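Local coordinates for parvulin 42 (Trypanosoma brucei brucei, PDB 6GMP), which probably catalyses the cis-trans isomerisation of peptide bonds preceding proline, through the C-terminal parvulin-type domain to which this chain corresponds, at residues 9-14 / 63-68; 21-26 / 69-74. All blocks are in the same frame, centred on the assembly; numbering follows the deposited sequence. Where two conformers were deposited one is given.

From the N terminus the chain runs first through strand 6-13, then a long loop, helix 37-49 and helix 59-69, before it turns back toward strand 80-84. Contact 1 closes the excursion between 9-14 and 63-68 by laying helix 59-69 on the strand. Contact 2 closes a second one, between loop 21-26 and the loop 69-74 that follows the same helix. The segments alternate along the sequence, so the two closures cross, with centres about 9 Å apart. Lys14 NZ to Ser22 O and Leu12 O to Glu71 N, 2.8 Å each and probably hydrogen bonds, join them directly. Strand, helix and both loops are thereby tied together within one PPIC-type domain.

Contact 1 of 2, residues 9-14 / 63-68; sequences YHVLVK and VQVVRD
The Tyr9 ring meets Val63 obliquely: CE2 lies 4.1 Å from Val63 CG2. Elsewhere round the ring, His7 brings its own ring against it, and Leu59 and Phe62 touch the side chain. A second flat group is the Arg67 guanidinium, where Val63 CG1 rests over one face, offset toward the rim, while NH2 makes a salt bridge to Asp78. The His10 imidazole turns away from the helix to meet the His116 ring, ND1 to ND1 in a hydrogen bond; as in other parvulins, this histidine pair is probably part of the active site. Further along, valines carry the contact. Val11 CG2 packs 3.7 Å from Val66 CG2, the two side chains lying alongside and pointing opposite ways. With its CG1 anti to the backbone N (chi1 173°), Val66 sends CG2 to the strand, where it also touches His10 O at 3.6 Å. No hydrogen bond links the segments; the interface is mostly apolar, and buried. The short axes approach to 8.1 Å at 31°, helix and strand running roughly the same way. Strand 6-13 is an inner strand, between 80-84 and 114-120, and Val11 also touches Ile47 of helix 37-49.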
ATOM      1  N   TYR A   9       4.382   6.570   1.398  1.00 21.29           N
ATOM      2  CA  TYR A   9       4.185   5.361   2.188  1.00 20.19           C
ATOM      3  C   TYR A   9       3.233   4.468   1.401  1.00 20.35           C
ATOM      4  O   TYR A   9       2.526   4.944   0.515  1.00 20.58           O
ATOM      5  CB  TYR A   9       3.512   5.666   3.530  1.00 21.37           C
ATOM      6  CG  TYR A   9       4.402   6.196   4.623  1.00 21.54           C
ATOM      7  CD1 TYR A   9       5.136   7.361   4.458  1.00 22.53           C
ATOM      8  CD2 TYR A   9       4.491   5.529   5.845  1.00 22.18           C
ATOM      9  CE1 TYR A   9       5.937   7.844   5.473  1.00 25.36           C
ATOM     10  CE2 TYR A   9       5.292   6.003   6.860  1.00 22.42           C
ATOM     11  CZ  TYR A   9       6.014   7.158   6.671  1.00 24.56           C
ATOM     12  OH  TYR A   9       6.809   7.624   7.690  1.00 28.24           O
ATOM     13  N   HIS A  10       3.188   3.181   1.724  1.00 20.63           N
ATOM     14  CA  HIS A  10       2.134   2.346   1.145  1.00 18.48           C
ATOM     15  C   HIS A  10       1.649   1.255   2.089  1.00 18.68           C
ATOM     16  O   HIS A  10       2.311   0.914   3.071  1.00 20.44           O
ATOM     17  CB  HIS A  10       2.515   1.784  -0.243  1.00 18.99           C
ATOM     18  CG  HIS A  10       3.407   0.580  -0.222  1.00 18.08           C
ATOM     19  ND1 HIS A  10       3.488  -0.287  -1.288  1.00 21.20           N
ATOM     20  CD2 HIS A  10       4.262   0.102   0.713  1.00 21.25           C
ATOM     21  CE1 HIS A  10       4.346  -1.251  -1.013  1.00 20.62           C
ATOM     22  NE2 HIS A  10       4.833  -1.040   0.194  1.00 20.28           N
ATOM     23  N   VAL A  11       0.444   0.780   1.792  1.00 18.69           N
ATOM     24  CA  VAL A  11      -0.089  -0.464   2.317  1.00 17.69           C
ATOM     25  C   VAL A  11      -0.067  -1.450   1.163  1.00 18.78           C
ATOM     26  O   VAL A  11      -0.490  -1.111   0.049  1.00 19.20           O
ATOM     27  CB  VAL A  11      -1.563  -0.308   2.740  1.00 17.75           C
ATOM     28  CG1 VAL A  11      -2.179  -1.661   3.106  1.00 23.03           C
ATOM     29  CG2 VAL A  11      -1.696   0.638   3.901  1.00 19.36           C
ATOM     30  N   LEU A  12       0.394  -2.670   1.430  1.00 18.43           N
ATOM     31  CA  LEU A  12       0.405  -3.734   0.424  1.00 16.82           C
ATOM     32  C   LEU A  12      -0.445  -4.909   0.888  1.00 15.80           C
ATOM     33  O   LEU A  12      -0.227  -5.451   1.964  1.00 18.67           O
ATOM     34  CB  LEU A  12       1.831  -4.220   0.150  1.00 18.38           C
ATOM     35  CG  LEU A  12       1.964  -5.273  -0.947  1.00 19.04           C
ATOM     36  CD1 LEU A  12       1.616  -4.727  -2.317  1.00 20.06           C
ATOM     37  CD2 LEU A  12       3.376  -5.839  -0.974  1.00 22.24           C
ATOM     38  N   VAL A  13      -1.408  -5.281   0.054  1.00 16.68           N
ATOM     39  CA  VAL A  13      -2.237  -6.453   0.271  1.00 18.71           C
ATOM     40  C   VAL A  13      -1.848  -7.461  -0.802  1.00 18.22           C
ATOM     41  O   VAL A  13      -2.039  -7.221  -1.990  1.00 18.97           O
ATOM     42  CB  VAL A  13      -3.736  -6.091   0.183  1.00 18.74           C
ATOM     43  CG1 VAL A  13      -4.603  -7.322   0.364  1.00 21.27           C
ATOM     44  CG2 VAL A  13      -4.084  -5.045   1.236  1.00 21.86           C
ATOM     45  N   LYS A  14      -1.294  -8.587  -0.384  1.00 20.33           N
ATOM     46  CA  LYS A  14      -0.806  -9.592  -1.313  1.00 20.19           C
ATOM     47  C   LYS A  14      -1.926 -10.527  -1.711  1.00 20.75           C
ATOM     48  O   LYS A  14      -3.025 -10.503  -1.150  1.00 19.39           O
ATOM     49  CB  LYS A  14       0.356 -10.360  -0.678  1.00 23.48           C
ATOM     50  CG  LYS A  14       1.583  -9.508  -0.483  1.00 23.48           C
ATOM     51  CD  LYS A  14       2.765 -10.319   0.016  1.00 24.83           C
ATOM     52  CE  LYS A  14       3.978  -9.438   0.193  1.00 30.79           C
ATOM     53  NZ  LYS A  14       5.231 -10.243   0.254  1.00 38.29           N
ATOM     54  N   VAL A  63      -0.698   5.351   8.734  1.00 19.86           N
ATOM     55  CA  VAL A  63       0.111   4.354   9.425  1.00 19.12           C
ATOM     56  C   VAL A  63      -0.790   3.369  10.178  1.00 19.43           C
ATOM     57  O   VAL A  63      -0.455   2.195  10.308  1.00 19.87           O
ATOM     58  CB  VAL A  63       1.106   5.061  10.344  1.00 21.68           C
ATOM     59  CG1 VAL A  63       1.671   4.106  11.380  1.00 24.55           C
ATOM     60  CG2 VAL A  63       2.215   5.691   9.497  1.00 22.85           C
ATOM     61  N   GLN A  64      -1.946   3.834  10.639  1.00 20.08           N
ATOM     62  CA  GLN A  64      -2.905   2.932  11.273  1.00 21.54           C
ATOM     63  C   GLN A  64      -3.290   1.784  10.345  1.00 18.10           C
ATOM     64  O   GLN A  64      -3.301   0.622  10.755  1.00 18.33           O
ATOM     65  CB  GLN A  64      -4.157   3.677  11.706  1.00 22.03           C
ATOM     66  CG  GLN A  64      -5.150   2.813  12.483  1.00 24.42           C
ATOM     67  CD  GLN A  64      -4.577   2.316  13.790  1.00 30.65           C
ATOM     68  OE1 GLN A  64      -4.022   3.088  14.571  1.00 29.40           O
ATOM     69  NE2 GLN A  64      -4.695   1.013  14.031  1.00 34.09           N
ATOM     70  N   VAL A  65      -3.585   2.088   9.087  1.00 18.12           N
ATOM     71  CA  VAL A  65      -3.979   1.027   8.182  0.59 17.60           C
ATOM     72  C   VAL A  65      -2.774   0.182   7.770  1.00 18.47           C
ATOM     73  O   VAL A  65      -2.913  -1.015   7.562  1.00 18.44           O
ATOM     74  CB  VAL A  65      -4.786   1.529   6.969  0.59 20.87           C
ATOM     75  CG1 VAL A  65      -6.142   2.066   7.441  0.59 19.00           C
ATOM     76  CG2 VAL A  65      -4.038   2.579   6.195  0.59 23.30           C
ATOM     77  N   VAL A  66      -1.577   0.764   7.709  1.00 16.82           N
ATOM     78  CA  VAL A  66      -0.368  -0.026   7.481  1.00 17.18           C
ATOM     79  C   VAL A  66      -0.195  -1.052   8.603  1.00 18.01           C
ATOM     80  O   VAL A  66       0.023  -2.245   8.363  1.00 17.80           O
ATOM     81  CB  VAL A  66       0.899   0.866   7.415  1.00 17.41           C
ATOM     82  CG1 VAL A  66       2.151   0.004   7.338  1.00 18.33           C
ATOM     83  CG2 VAL A  66       0.839   1.858   6.229  1.00 18.83           C
ATOM     84  N   ARG A  67      -0.286  -0.573   9.845  1.00 17.03           N
ATOM     85  CA  ARG A  67      -0.125  -1.441  11.006  1.00 19.10           C
ATOM     86  C   ARG A  67      -1.156  -2.570  11.048  1.00 17.63           C
ATOM     87  O   ARG A  67      -0.829  -3.677  11.454  1.00 18.86           O
ATOM     88  CB  ARG A  67      -0.185  -0.638  12.303  1.00 19.19           C
ATOM     89  CG  ARG A  67       0.987   0.274  12.473  1.00 19.21           C
ATOM     90  CD  ARG A  67       0.784   1.210  13.626  1.00 21.64           C
ATOM     91  NE  ARG A  67       1.948   2.071  13.817  1.00 20.71           N
ATOM     92  CZ  ARG A  67       1.979   3.108  14.639  1.00 23.54           C
ATOM     93  NH1 ARG A  67       0.923   3.407  15.382  1.00 25.28           N
ATOM     94  NH2 ARG A  67       3.077   3.834  14.725  1.00 26.03           N
ATOM     95  N   ASP A  68      -2.377  -2.283  10.606  1.00 17.38           N
ATOM     96  CA  ASP A  68      -3.464  -3.259  10.683  1.00 19.32           C
ATOM     97  C   ASP A  68      -3.483  -4.235   9.510  1.00 18.80           C
ATOM     98  O   ASP A  68      -3.920  -5.373   9.670  1.00 18.40           O
ATOM     99  CB  ASP A  68      -4.818  -2.551  10.770  1.00 19.13           C
ATOM    100  CG  ASP A  68      -5.017  -1.798  12.077  1.00 20.99           C
ATOM    101  OD1 ASP A  68      -4.270  -2.044  13.050  1.00 22.05           O
ATOM    102  OD2 ASP A  68      -5.929  -0.950  12.106  1.00 23.39           O
TER

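Contact 2 of 2, residues 21-26 / 69-74; sequences PSSLAP and FSECGS
Ser23 sits against Glu71, its OG 3.5 Å from Glu71 CA and 3.7 Å from CB, and beside it the two loops share their one direct hydrogen bond. Leu24 N donates to Glu71 O at 3.0 Å; the N-H points almost straight at the oxygen (177°), but the donor stands above the carbonyl plane, 40° out of it. Close by, Ala25 CB presses to 3.2 Å from Ser70 O, an oxygen that accepts a hydrogen bond from Arg27 NH2. Ser23 OG, held anti to its own N (chi1 -174°), reaches forward to Ala25 N and accepts from it at 3.2 Å, an ST turn; the same hydroxyl is bonded to Asn28 OD1. This is the close-packed, mostly buried part.

The contact becomes more open toward Leu24, an exposed residue beside the partly exposed Gly73. Gly73 offers only backbone here: its CA makes a CA-H...O contact with Leu24 O at 3.5 Å, and Leu24 CB stands 3.7 Å from Gly73 N. Residues 22-25 and 70-73 run nearly perpendicular. Next to Gly73, Cys72 turns away from loop 21-26 toward His10 and, as in other parvulins, is probably part of the active site.

Glu71 is held from several directions: its O takes Leu24 N and its N bonds to the backbone of Leu12, while OE1 receives Lys14 N and forms a salt bridge with Arg35. Those partners would probably stabilise a negative charge on the buried carboxylate, making Glu71 a polar tie between the loop and the end of the strand.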
ATOM      1  N   PRO A  21       4.250 -14.877  -2.106  1.00 25.91           N
ATOM      2  CA  PRO A  21       2.982 -14.780  -1.384  1.00 24.41           C
ATOM      3  C   PRO A  21       3.119 -15.141   0.091  1.00 27.12           C
ATOM      4  O   PRO A  21       2.539 -16.119   0.555  1.00 25.76           O
ATOM      5  CB  PRO A  21       2.101 -15.792  -2.121  1.00 28.05           C
ATOM      6  CG  PRO A  21       3.067 -16.840  -2.580  1.00 25.83           C
ATOM      7  CD  PRO A  21       4.334 -16.114  -2.909  1.00 24.87           C
ATOM      8  N   SER A  22       3.900 -14.344   0.809  1.00 27.87           N
ATOM      9  CA  SER A  22       4.035 -14.465   2.253  1.00 27.25           C
ATOM     10  C   SER A  22       4.132 -13.057   2.817  1.00 24.25           C
ATOM     11  O   SER A  22       4.751 -12.181   2.207  1.00 26.73           O
ATOM     12  CB  SER A  22       5.291 -15.260   2.620  1.00 35.95           C
ATOM     13  OG  SER A  22       5.211 -16.593   2.151  1.00 50.54           O
ATOM     14  N   SER A  23       3.524 -12.821   3.977  1.00 23.87           N
ATOM     15  CA  SER A  23       3.671 -11.523   4.616  1.00 21.26           C
ATOM     16  C   SER A  23       5.074 -11.333   5.145  1.00 24.34           C
ATOM     17  O   SER A  23       5.667 -12.246   5.740  1.00 25.29           O
ATOM     18  CB  SER A  23       2.701 -11.351   5.782  1.00 24.54           C
ATOM     19  OG  SER A  23       2.798 -10.028   6.279  1.00 22.65           O
ATOM     20  N   LEU A  24       5.584 -10.122   4.953  1.00 21.27           N
ATOM     21  CA  LEU A  24       6.874  -9.729   5.512  1.00 22.66           C
ATOM     22  C   LEU A  24       6.724  -8.630   6.569  1.00 24.07           C
ATOM     23  O   LEU A  24       7.723  -8.067   7.028  1.00 25.91           O
ATOM     24  CB  LEU A  24       7.803  -9.276   4.396  1.00 26.19           C
ATOM     25  CG  LEU A  24       8.233 -10.385   3.425  1.00 33.86           C
ATOM     26  CD1 LEU A  24       9.150  -9.819   2.355  1.00 39.53           C
ATOM     27  CD2 LEU A  24       8.921 -11.534   4.152  1.00 40.57           C
ATOM     28  N   ALA A  25       5.484  -8.334   6.959  1.00 22.64           N
ATOM     29  CA  ALA A  25       5.221  -7.353   8.004  1.00 21.74           C
ATOM     30  C   ALA A  25       5.504  -7.954   9.373  1.00 20.99           C
ATOM     31  O   ALA A  25       5.320  -9.147   9.563  1.00 23.81           O
ATOM     32  CB  ALA A  25       3.785  -6.921   7.940  1.00 20.72           C
ATOM     33  N   PRO A  26       5.935  -7.124  10.339  1.00 21.90           N
ATOM     34  CA  PRO A  26       6.232  -7.629  11.687  1.00 23.27           C
ATOM     35  C   PRO A  26       5.071  -8.376  12.356  1.00 26.30           C
ATOM     36  O   PRO A  26       5.273  -9.334  13.094  1.00 29.52           O
ATOM     37  CB  PRO A  26       6.530  -6.354  12.470  1.00 27.10           C
ATOM     38  CG  PRO A  26       7.069  -5.412  11.470  1.00 28.10           C
ATOM     39  CD  PRO A  26       6.325  -5.707  10.191  1.00 22.46           C
ATOM     40  N   PHE A  69      -2.996  -3.815   8.342  1.00 18.24           N
ATOM     41  CA  PHE A  69      -3.262  -4.561   7.111  1.00 17.06           C
ATOM     42  C   PHE A  69      -2.073  -4.809   6.183  1.00 18.87           C
ATOM     43  O   PHE A  69      -2.141  -5.731   5.378  1.00 18.75           O
ATOM     44  CB  PHE A  69      -4.370  -3.895   6.281  1.00 17.41           C
ATOM     45  CG  PHE A  69      -5.713  -3.867   6.955  1.00 18.22           C
ATOM     46  CD1 PHE A  69      -6.501  -5.015   7.026  1.00 19.48           C
ATOM     47  CD2 PHE A  69      -6.211  -2.691   7.494  1.00 18.95           C
ATOM     48  CE1 PHE A  69      -7.741  -4.985   7.634  1.00 19.58           C
ATOM     49  CE2 PHE A  69      -7.452  -2.657   8.102  1.00 20.25           C
ATOM     50  CZ  PHE A  69      -8.218  -3.805   8.173  1.00 20.84           C
ATOM     51  N   SER A  70      -1.009  -4.010   6.244  1.00 17.76           N
ATOM     52  CA  SER A  70       0.040  -4.169   5.238  1.00 19.43           C
ATOM     53  C   SER A  70       0.803  -5.469   5.432  1.00 19.16           C
ATOM     54  O   SER A  70       1.075  -5.898   6.556  1.00 18.51           O
ATOM     55  CB  SER A  70       1.017  -3.006   5.221  1.00 17.96           C
ATOM     56  OG  SER A  70       1.872  -3.183   4.089  1.00 17.73           O
ATOM     57  N   GLU A  71       1.165  -6.077   4.312  1.00 18.32           N
ATOM     58  CA  GLU A  71       1.894  -7.335   4.281  1.00 20.02           C
ATOM     59  C   GLU A  71       3.294  -7.149   3.676  1.00 18.68           C
ATOM     60  O   GLU A  71       4.003  -8.113   3.436  1.00 20.88           O
ATOM     61  CB  GLU A  71       1.065  -8.379   3.519  1.00 19.03           C
ATOM     62  CG  GLU A  71      -0.184  -8.735   4.304  1.00 21.04           C
ATOM     63  CD  GLU A  71      -1.249  -9.453   3.515  1.00 20.60           C
ATOM     64  OE1 GLU A  71      -1.181  -9.554   2.269  1.00 22.89           O
ATOM     65  OE2 GLU A  71      -2.207  -9.922   4.165  1.00 22.97           O
ATOM     66  N   CYS A  72       3.669  -5.889   3.465  1.00 19.75           N
ATOM     67  CA  CYS A  72       4.982  -5.538   2.940  1.00 19.37           C
ATOM     68  C   CYS A  72       6.001  -5.410   4.060  1.00 22.40           C
ATOM     69  O   CYS A  72       5.662  -5.007   5.174  1.00 22.99           O
ATOM     70  CB  CYS A  72       4.891  -4.208   2.191  1.00 20.64           C
ATOM     71  SG  CYS A  72       6.448  -3.625   1.495  1.00 21.73           S
ATOM     72  N   GLY A  73       7.255  -5.720   3.761  1.00 21.28           N
ATOM     73  CA  GLY A  73       8.321  -5.544   4.726  1.00 23.46           C
ATOM     74  C   GLY A  73       8.457  -4.106   5.185  1.00 21.72           C
ATOM     75  O   GLY A  73       8.948  -3.860   6.297  1.00 23.90           O
ATOM     76  N   SER A  74       8.026  -3.162   4.356  1.00 21.50           N
ATOM     77  CA  SER A  74       8.072  -1.748   4.735  1.00 22.07           C
ATOM     78  C   SER A  74       7.234  -1.461   5.977  1.00 22.33           C
ATOM     79  O   SER A  74       7.387  -0.410   6.602  1.00 24.12           O
ATOM     80  CB  SER A  74       7.603  -0.856   3.594  1.00 22.66           C
ATOM     81  OG  SER A  74       6.262  -1.124   3.248  1.00 20.77           O
TER